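Local coordinates for uncharacterized protein (Treponema denticola ATCC 35404, PDB 6R9N) that senses ferrous iron and oxygen for bacterial chemotaxis by holding a peroxide-bound di-iron centre in a metallo-beta-lactamase-like fold, at residues Gly46-Pro51 with Asp71-Ile76; Thr75-His80 with Phe153-Glu158; Ser160-Ser165 with Met220-His225. One frame throughout, in Å; residues are numbered along the deposited sequence.

Contact 1 of 3, residues Gly46-Pro51 with Asp71-Ile76; sequences GVLLDP and DKIDTI
Three backbone hydrogen bonds tie Gly-46 and Leu-48 to residues 72-75. Gly-46 N gives to Lys-72 O at 2.9 Å, and Gly-46 O takes the N-H of Asp-74. Leu-48 N gives to Thr-75 O at 2.9 Å in a nearly straight bond, 168° at the hydrogen. Weaker CA-H...O contacts fill in between them: Val-47 CA lies 3.3 Å from Thr-75 O, and Ile-76 CA reaches Leu-48 O. The pairing is parallel and is broken once by a beta bulge. Gly-46 is level with Ile-73, but Val-47 is level with Thr-75, so Asp-74 is the extra residue. Its carboxylate forms a salt bridge with Arg-45.

The two strands are neighbours in the larger sheet of this metallo-beta-lactamase-like fold. Helix 57-65 joins them in a beta-alpha-beta crossover.

The apolar contacts fall on both faces of the sheet. On one face Val-47 and Thr-75 lie side by side and point the same way. Thr-75 has its methyl anti to its own N (chi1 -68° for OG1), and this CG2 sits 3.9 Å from Val-47 CG1. The other face carries Leu-48, Ile-73 and Ile-76. Here Leu-48 CB rests 4.0 Å from Ile-76 CG1 and a little farther from Ile-73 CG2. Past the strand end, the ring of Pro-51 crosses Ile-76 at about a right angle, with Pro-51 CG 4.0 Å from Ile-76 CG2. Trp-92 of helix 89-95 packs on Leu-48, Pro-51 and Ile-76 together.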
loop_
_atom_site.group_PDB
_atom_site.type_symbol
_atom_site.label_atom_id
_atom_site.label_comp_id
_atom_site.label_asym_id
_atom_site.label_seq_id
_atom_site.Cartn_x
_atom_site.Cartn_y
_atom_site.Cartn_z
ATOM N N GLY A 46 11.841 22.745 9.003
ATOM C CA GLY A 46 11.364 21.428 9.403
ATOM C C GLY A 46 11.245 20.441 8.250
ATOM O O GLY A 46 10.984 20.823 7.110
ATOM N N VAL A 47 11.454 19.162 8.561
ATOM C CA VAL A 47 11.197 18.049 7.650
ATOM C C VAL A 47 10.357 17.040 8.425
ATOM O O VAL A 47 10.791 16.548 9.473
ATOM C CB VAL A 47 12.498 17.396 7.140
ATOM C CG1 VAL A 47 12.188 16.183 6.261
ATOM C CG2 VAL A 47 13.385 18.416 6.405
ATOM N N LEU A 48 9.154 16.763 7.937
ATOM C CA LEU A 48 8.204 15.894 8.626
ATOM C C LEU A 48 8.217 14.503 8.009
ATOM O O LEU A 48 8.021 14.364 6.799
ATOM C CB LEU A 48 6.805 16.500 8.546
ATOM C CG LEU A 48 5.692 15.958 9.436
ATOM C CD1 LEU A 48 6.141 15.894 10.906
ATOM C CD2 LEU A 48 4.454 16.846 9.270
ATOM N N LEU A 49 8.388 13.472 8.844
ATOM C CA LEU A 49 8.471 12.093 8.367
ATOM C C LEU A 49 7.203 11.316 8.715
ATOM O O LEU A 49 6.845 11.194 9.894
ATOM C CB LEU A 49 9.688 11.382 8.958
ATOM C CG LEU A 49 11.072 11.989 8.760
ATOM C CD1 LEU A 49 12.149 10.971 9.040
ATOM C CD2 LEU A 49 11.231 12.527 7.367
ATOM N N ASP A 50 6.564 10.740 7.679
ATOM C CA ASP A 50 5.382 9.878 7.757
ATOM C C ASP A 50 4.397 10.377 8.804
ATOM O O ASP A 50 4.168 9.720 9.830
ATOM C CB ASP A 50 5.790 8.434 8.048
ATOM C CG ASP A 50 6.311 7.729 6.812
ATOM O OD1 ASP A 50 6.627 8.435 5.818
ATOM O OD2 ASP A 50 6.403 6.474 6.824
ATOM N N PRO A 51 3.819 11.554 8.590
ATOM C CA PRO A 51 2.934 12.147 9.586
ATOM C C PRO A 51 1.541 11.547 9.603
ATOM O O PRO A 51 0.689 12.044 10.344
ATOM C CB PRO A 51 2.886 13.609 9.132
ATOM C CG PRO A 51 2.896 13.483 7.624
ATOM C CD PRO A 51 3.749 12.274 7.305
ATOM N N ASP A 71 4.431 26.658 10.022
ATOM C CA ASP A 71 4.816 27.498 8.897
ATOM C C ASP A 71 6.084 27.034 8.196
ATOM O O ASP A 71 6.196 27.128 6.972
ATOM C CB ASP A 71 5.035 28.934 9.400
ATOM C CG ASP A 71 3.961 29.880 8.950
ATOM O OD1 ASP A 71 3.189 29.501 8.048
ATOM O OD2 ASP A 71 3.895 31.009 9.491
ATOM N N LYS A 72 7.077 26.606 8.972
ATOM C CA LYS A 72 8.436 26.458 8.473
ATOM C C LYS A 72 8.800 25.022 8.121
ATOM O O LYS A 72 9.982 24.728 7.909
ATOM C CB LYS A 72 9.415 27.031 9.496
ATOM C CG LYS A 72 8.960 28.376 10.022
ATOM C CD LYS A 72 10.110 29.326 10.213
ATOM C CE LYS A 72 9.746 30.408 11.222
ATOM N NZ LYS A 72 10.799 30.568 12.268
ATOM N N ILE A 73 7.822 24.126 8.058
ATOM C CA ILE A 73 8.051 22.795 7.505
ATOM C C ILE A 73 8.101 22.921 5.988
ATOM O O ILE A 73 7.094 23.219 5.345
ATOM C CB ILE A 73 6.974 21.803 7.957
ATOM C CG1 ILE A 73 7.163 21.524 9.457
ATOM C CG2 ILE A 73 7.068 20.518 7.147
ATOM C CD1 ILE A 73 5.958 20.936 10.157
ATOM N N ASP A 74 9.285 22.721 5.420
ATOM C CA ASP A 74 9.504 22.822 3.988
ATOM C C ASP A 74 9.311 21.504 3.264
ATOM O O ASP A 74 9.054 21.510 2.055
ATOM C CB ASP A 74 10.925 23.316 3.705
ATOM C CG ASP A 74 11.213 24.665 4.338
ATOM O OD1 ASP A 74 10.266 25.476 4.472
ATOM O OD2 ASP A 74 12.387 24.910 4.701
ATOM N N THR A 75 9.448 20.382 3.965
ATOM C CA THR A 75 9.458 19.073 3.332
ATOM C C THR A 75 8.656 18.086 4.169
ATOM O O THR A 75 8.726 18.102 5.395
ATOM C CB THR A 75 10.901 18.578 3.153
ATOM O OG1 THR A 75 11.563 19.398 2.183
ATOM C CG2 THR A 75 10.941 17.133 2.671
ATOM N N ILE A 76 7.893 17.237 3.499
ATOM C CA ILE A 76 7.170 16.141 4.129
ATOM C C ILE A 76 7.540 14.873 3.371
ATOM O O ILE A 76 7.402 14.817 2.145
ATOM C CB ILE A 76 5.653 16.375 4.102
ATOM C CG1 ILE A 76 5.293 17.581 4.964
ATOM C CG2 ILE A 76 4.908 15.141 4.565
ATOM C CD1 ILE A 76 3.894 18.101 4.700
#

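Contact 2 of 3, residues Thr75-His80 with Phe153-Glu158; sequences TIFFSH and FGLYDE. With FE (Fe (III) ion), chain D.
Phe-77 puts its ring against the start of strand 153-157. Its CG is anti to the backbone N (chi1 174°), and its CB already points toward that strand. Three consecutive residues meet the ring. Leu-155 CB lies over the centre of one face, 4.1 Å from the centroid and 10° off the ring normal, a CH-pi contact. Phe-153 O comes to the edge of the ring, near its plane, 3.3 Å from Phe-77 CZ. Phe-153 CB touches the same CZ at 3.8 Å. Gly-154 O approaches obliquely.

Ser-79 follows, where the chain has left the strand. Its carbonyl O accepts the N-H of Phe-153 at 2.9 Å, in the carbonyl plane and on a lone pair. The return contact is made by carbon: Ser-79 CB lies 3.3 Å from Phe-153 O. The hydroxyl of Ser-79 serves another purpose. OG stands between the backbone N and the carbonyl carbon (chi1 63°), where it accepts from His-80 ND1 at 2.8 Å, nearly in the plane of the imidazole. Asp-50 also hydrogen-bonds this OG, so Ser-79, itself held by Asp-50, probably helps to fix the turn of the His-80 ring.

His-80 ends the segment at the metal. With ND1 given to Ser-79 OG, NE2 binds one iron(III) ion at 2.4 Å. Asp-82, His-148 and Asp-167 complete the protein ligands of this ion. His-80, Asp-82 and Asp-84 form an HxDxD sequence that supplies ligands to both irons, in a site resembling that of the flavodiiron proteins, within the metallo-beta-lactamase fold.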
loop_
_atom_site.group_PDB
_atom_site.type_symbol
_atom_site.label_atom_id
_atom_site.label_comp_id
_atom_site.label_asym_id
_atom_site.label_seq_id
_atom_site.Cartn_x
_atom_site.Cartn_y
_atom_site.Cartn_z
ATOM N N THR A 75 9.448 20.382 3.965
ATOM C CA THR A 75 9.458 19.073 3.332
ATOM C C THR A 75 8.656 18.086 4.169
ATOM O O THR A 75 8.726 18.102 5.395
ATOM C CB THR A 75 10.901 18.578 3.153
ATOM O OG1 THR A 75 11.563 19.398 2.183
ATOM C CG2 THR A 75 10.941 17.133 2.671
ATOM N N ILE A 76 7.893 17.237 3.499
ATOM C CA ILE A 76 7.170 16.141 4.129
ATOM C C ILE A 76 7.540 14.873 3.371
ATOM O O ILE A 76 7.402 14.817 2.145
ATOM C CB ILE A 76 5.653 16.375 4.102
ATOM C CG1 ILE A 76 5.293 17.581 4.964
ATOM C CG2 ILE A 76 4.908 15.141 4.565
ATOM C CD1 ILE A 76 3.894 18.101 4.700
ATOM N N PHE A 77 8.026 13.871 4.091
ATOM C CA PHE A 77 8.529 12.644 3.496
ATOM C C PHE A 77 7.538 11.525 3.770
ATOM O O PHE A 77 7.134 11.328 4.919
ATOM C CB PHE A 77 9.899 12.303 4.066
ATOM C CG PHE A 77 10.443 10.974 3.612
ATOM C CD1 PHE A 77 11.223 10.888 2.462
ATOM C CD2 PHE A 77 10.203 9.819 4.352
ATOM C CE1 PHE A 77 11.747 9.685 2.056
ATOM C CE2 PHE A 77 10.720 8.606 3.952
ATOM C CZ PHE A 77 11.489 8.532 2.802
ATOM N N PHE A 78 7.137 10.816 2.719
ATOM C CA PHE A 78 6.259 9.651 2.812
ATOM C C PHE A 78 7.081 8.429 2.421
ATOM O O PHE A 78 7.499 8.310 1.258
ATOM C CB PHE A 78 5.058 9.766 1.864
ATOM C CG PHE A 78 4.014 10.754 2.281
ATOM C CD1 PHE A 78 4.106 11.452 3.458
ATOM C CD2 PHE A 78 2.910 10.964 1.485
ATOM C CE1 PHE A 78 3.124 12.354 3.828
ATOM C CE2 PHE A 78 1.921 11.865 1.852
ATOM C CZ PHE A 78 2.038 12.562 3.028
ATOM N N SER A 79 7.279 7.503 3.366
ATOM C CA SER A 79 8.048 6.305 3.036
ATOM C C SER A 79 7.362 5.505 1.925
ATOM O O SER A 79 8.038 4.937 1.057
ATOM C CB SER A 79 8.262 5.439 4.284
ATOM O OG SER A 79 7.036 4.968 4.816
ATOM N N HIS A 80 6.032 5.460 1.918
ATOM C CA HIS A 80 5.289 4.754 0.857
ATOM C C HIS A 80 3.824 5.198 0.916
ATOM O O HIS A 80 3.505 6.227 1.521
ATOM C CB HIS A 80 5.465 3.228 0.975
ATOM C CG HIS A 80 4.974 2.648 2.269
ATOM N ND1 HIS A 80 5.468 3.032 3.500
ATOM C CD2 HIS A 80 4.042 1.694 2.519
ATOM C CE1 HIS A 80 4.862 2.336 4.451
ATOM N NE2 HIS A 80 3.988 1.525 3.883
ATOM N N PHE A 153 10.810 4.213 0.430
ATOM C CA PHE A 153 12.127 4.709 0.803
ATOM C C PHE A 153 12.220 4.920 2.307
ATOM O O PHE A 153 11.241 5.265 2.978
ATOM C CB PHE A 153 12.476 6.038 0.081
ATOM C CG PHE A 153 12.624 5.886 -1.390
ATOM C CD1 PHE A 153 13.860 5.581 -1.946
ATOM C CD2 PHE A 153 11.522 6.006 -2.227
ATOM C CE1 PHE A 153 14.000 5.421 -3.311
ATOM C CE2 PHE A 153 11.657 5.835 -3.598
ATOM C CZ PHE A 153 12.891 5.536 -4.135
ATOM N N GLY A 154 13.412 4.708 2.828
ATOM C CA GLY A 154 13.781 5.256 4.113
ATOM C C GLY A 154 14.462 6.595 3.929
ATOM O O GLY A 154 14.732 7.015 2.808
ATOM N N LEU A 155 14.712 7.284 5.045
ATOM C CA LEU A 155 15.421 8.561 5.004
ATOM C C LEU A 155 16.565 8.486 5.998
ATOM O O LEU A 155 16.335 8.267 7.194
ATOM C CB LEU A 155 14.474 9.741 5.317
ATOM C CG LEU A 155 14.911 11.159 4.916
ATOM C CD1 LEU A 155 15.965 11.689 5.875
ATOM C CD2 LEU A 155 15.454 11.172 3.443
ATOM N N TYR A 156 17.785 8.622 5.496
ATOM C CA TYR A 156 18.985 8.603 6.321
ATOM C C TYR A 156 19.410 10.042 6.572
ATOM O O TYR A 156 19.707 10.781 5.626
ATOM C CB TYR A 156 20.114 7.830 5.650
ATOM C CG TYR A 156 21.323 7.694 6.533
ATOM C CD1 TYR A 156 21.196 7.202 7.827
ATOM C CD2 TYR A 156 22.590 8.044 6.085
ATOM C CE1 TYR A 156 22.297 7.064 8.651
ATOM C CE2 TYR A 156 23.699 7.906 6.914
ATOM C CZ TYR A 156 23.538 7.417 8.194
ATOM O OH TYR A 156 24.617 7.275 9.029
ATOM N N ASP A 157 19.366 10.461 7.829
ATOM C CA ASP A 157 19.762 11.808 8.222
ATOM C C ASP A 157 21.263 11.729 8.459
ATOM O O ASP A 157 21.712 11.179 9.467
ATOM C CB ASP A 157 18.983 12.245 9.461
ATOM C CG ASP A 157 19.340 13.659 9.935
ATOM O OD1 ASP A 157 19.419 14.581 9.105
ATOM O OD2 ASP A 157 19.529 13.852 11.157
ATOM N N GLU A 158 22.053 12.235 7.504
ATOM C CA GLU A 158 23.497 12.023 7.575
ATOM C C GLU A 158 24.095 12.607 8.852
ATOM O O GLU A 158 24.945 11.977 9.489
ATOM C CB GLU A 158 24.181 12.630 6.347
ATOM C CG GLU A 158 24.062 11.750 5.110
ATOM C CD GLU A 158 24.715 12.352 3.881
ATOM O OE1 GLU A 158 24.832 11.636 2.876
ATOM O OE2 GLU A 158 25.105 13.541 3.906
HETATM FE FE FE D . 3.047 -0.248 5.180
#

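Contact 3 of 3, residues Ser160-Ser165 with Met220-His225; sequences SRILFS and MIAPQH. With FE (Fe (III) ion), chain C.
Ala-222 O is met by three groups of segment 160-165: Ser-165 N, Phe-164 CA and the Phe-164 ring. It accepts the N-H of Ser-165 at 3.1 Å, with the donor well above the carbonyl plane. Phe-164 CA makes a CA-H...O contact to it. Phe-164 CD1 lies 3.3 Å from the same oxygen, which approaches that ring obliquely. The rest of the ladder is regular and parallel. Ala-222 N gives to Leu-163 O at 2.8 Å, and Leu-163 N gives to Met-220 O at 3.0 Å. Both bonds are almost straight at the hydrogen. A weak bond from Met-220 N to Arg-161 O comes before them.

On one face of the sheet Ile-162 and Met-220 run side by side in the same direction. Met-220 is extended beyond CG, so its SD lies along Ile-162 and stands 4.0 Å from Ile-162 CD1. Ile-221 points to the opposite face, where its CG2 lies 3.5 Å from Ser-165 OG. This hydroxyl also lies near Pro-223 CA, and its polar partner is Ile-168 O. Farther along, Phe-164 CE1 reaches Gln-224 CB.

The chain then leaves the strand for the metal. The side chain of Gln-224 bends at chi2 (-125°) and brings OE1 to 2.3 Å from an iron(III) ion. His-225 NE2 binds the same ion at 2.2 Å, while its ND1 hydrogen-bonds Gln-34 O. Asp-84 and Asp-167 are the other protein ligands of this ion. Gln-224 also borders the bound oxygen atom, and His-225 the peroxide. Ligands carried on loops at strand ends are characteristic of the metallo-beta-lactamase fold, here with a di-iron peroxide site.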
loop_
_atom_site.group_PDB
_atom_site.type_symbol
_atom_site.label_atom_id
_atom_site.label_comp_id
_atom_site.label_asym_id
_atom_site.label_seq_id
_atom_site.Cartn_x
_atom_site.Cartn_y
_atom_site.Cartn_z
ATOM N N SER A 160 22.852 13.210 11.973
ATOM C CA SER A 160 22.610 12.422 13.177
ATOM C C SER A 160 23.022 10.963 13.015
ATOM O O SER A 160 23.140 10.248 14.016
ATOM C CB SER A 160 21.132 12.504 13.570
ATOM O OG SER A 160 20.323 11.993 12.514
ATOM N N ARG A 161 23.181 10.488 11.781
ATOM C CA ARG A 161 23.334 9.054 11.498
ATOM C C ARG A 161 22.129 8.235 11.974
ATOM O O ARG A 161 22.264 7.079 12.377
ATOM C CB ARG A 161 24.639 8.513 12.076
ATOM C CG ARG A 161 25.841 9.152 11.387
ATOM C CD ARG A 161 27.134 8.769 12.024
ATOM N NE ARG A 161 27.417 7.361 11.841
ATOM C CZ ARG A 161 28.432 6.741 12.428
ATOM N NH1 ARG A 161 28.633 5.447 12.216
ATOM N NH2 ARG A 161 29.250 7.424 13.225
ATOM N N ILE A 162 20.934 8.820 11.884
ATOM C CA ILE A 162 19.689 8.102 12.162
ATOM C C ILE A 162 19.041 7.748 10.828
ATOM O O ILE A 162 18.911 8.607 9.946
ATOM C CB ILE A 162 18.729 8.932 13.033
ATOM C CG1 ILE A 162 19.355 9.247 14.403
ATOM C CG2 ILE A 162 17.390 8.194 13.204
ATOM C CD1 ILE A 162 18.592 10.287 15.207
ATOM N N LEU A 163 18.677 6.478 10.663
ATOM C CA LEU A 163 17.911 6.013 9.518
ATOM C C LEU A 163 16.452 5.866 9.933
ATOM O O LEU A 163 16.117 5.007 10.763
ATOM C CB LEU A 163 18.457 4.679 9.011
ATOM C CG LEU A 163 17.635 4.001 7.911
ATOM C CD1 LEU A 163 17.669 4.825 6.629
ATOM C CD2 LEU A 163 18.127 2.585 7.645
ATOM N N PHE A 164 15.576 6.682 9.348
ATOM C CA PHE A 164 14.143 6.400 9.424
ATOM C C PHE A 164 13.824 5.314 8.397
ATOM O O PHE A 164 14.094 5.484 7.207
ATOM C CB PHE A 164 13.323 7.662 9.161
ATOM C CG PHE A 164 11.860 7.396 8.895
ATOM C CD1 PHE A 164 11.027 6.929 9.902
ATOM C CD2 PHE A 164 11.318 7.628 7.638
ATOM C CE1 PHE A 164 9.676 6.669 9.657
ATOM C CE2 PHE A 164 9.962 7.377 7.385
ATOM C CZ PHE A 164 9.146 6.901 8.396
ATOM N N SER A 165 13.263 4.192 8.845
ATOM C CA SER A 165 13.254 2.981 8.033
ATOM C C SER A 165 11.864 2.584 7.535
ATOM O O SER A 165 11.722 1.514 6.945
ATOM C CB SER A 165 13.870 1.826 8.833
ATOM O OG SER A 165 13.152 1.617 10.043
ATOM N N MET A 220 21.323 4.692 14.630
ATOM C CA MET A 220 19.972 4.327 15.040
ATOM C C MET A 220 19.168 3.892 13.824
ATOM O O MET A 220 19.368 4.399 12.714
ATOM C CB MET A 220 19.192 5.484 15.689
ATOM C CG MET A 220 19.640 5.928 17.049
ATOM S SD MET A 220 18.502 7.174 17.702
ATOM C CE MET A 220 19.521 7.779 19.045
ATOM N N ILE A 221 18.215 2.995 14.062
ATOM C CA ILE A 221 17.186 2.661 13.091
ATOM C C ILE A 221 15.839 2.960 13.741
ATOM O O ILE A 221 15.460 2.310 14.724
ATOM C CB ILE A 221 17.284 1.194 12.635
ATOM C CG1 ILE A 221 18.582 0.990 11.841
ATOM C CG2 ILE A 221 16.057 0.803 11.802
ATOM C CD1 ILE A 221 18.850 -0.441 11.381
ATOM N N ALA A 222 15.116 3.942 13.188
ATOM C CA ALA A 222 13.862 4.410 13.769
ATOM C C ALA A 222 12.707 4.035 12.856
ATOM O O ALA A 222 12.513 4.679 11.816
ATOM C CB ALA A 222 13.894 5.923 13.988
ATOM N N PRO A 223 11.908 3.038 13.208
ATOM C CA PRO A 223 10.847 2.572 12.319
ATOM C C PRO A 223 9.561 3.379 12.475
ATOM O O PRO A 223 9.393 4.188 13.391
ATOM C CB PRO A 223 10.643 1.112 12.765
ATOM C CG PRO A 223 10.959 1.137 14.249
ATOM C CD PRO A 223 11.991 2.254 14.458
ATOM N N GLN A 224 8.648 3.135 11.543
ATOM C CA GLN A 224 7.345 3.774 11.548
ATOM C C GLN A 224 6.411 3.179 12.601
ATOM O O GLN A 224 5.348 3.756 12.856
ATOM C CB GLN A 224 6.746 3.667 10.133
ATOM C CG GLN A 224 5.652 4.652 9.806
ATOM C CD GLN A 224 4.395 3.949 9.349
ATOM O OE1 GLN A 224 4.456 2.960 8.596
ATOM N NE2 GLN A 224 3.239 4.451 9.796
ATOM N N HIS A 225 6.776 2.048 13.214
ATOM C CA HIS A 225 6.025 1.451 14.319
ATOM C C HIS A 225 6.991 0.880 15.348
ATOM O O HIS A 225 7.903 0.129 14.992
ATOM C CB HIS A 225 5.095 0.311 13.859
ATOM C CG HIS A 225 4.313 0.609 12.617
ATOM N ND1 HIS A 225 3.084 1.234 12.645
ATOM C CD2 HIS A 225 4.567 0.335 11.314
ATOM C CE1 HIS A 225 2.622 1.346 11.414
ATOM N NE2 HIS A 225 3.508 0.820 10.587
HETATM FE FE FE C . 3.237 1.004 8.390
#

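All three contacts are largely buried, but contact 1 lies farther from the chain centre than contacts 2 and 3. Contacts 1 and 3 are parallel strand pairs, one in each sheet. Contact 2 bridges the two sheets. It shares Thr-75 and Ile-76 with contact 1, and its strand 153-157 is the neighbour of strand 162-164 in contact 3. Contacts 2 and 3 each end at a different iron. Asp-50 of contact 1 reaches residues of both other contacts, packing on Phe-164 and Gln-224 in contact 3. Contact 1 is pairing and aliphatic packing alone. Contact 3 adds metal ligands past its strands. Contact 2 has one backbone bond, ring packing and a metal ligand.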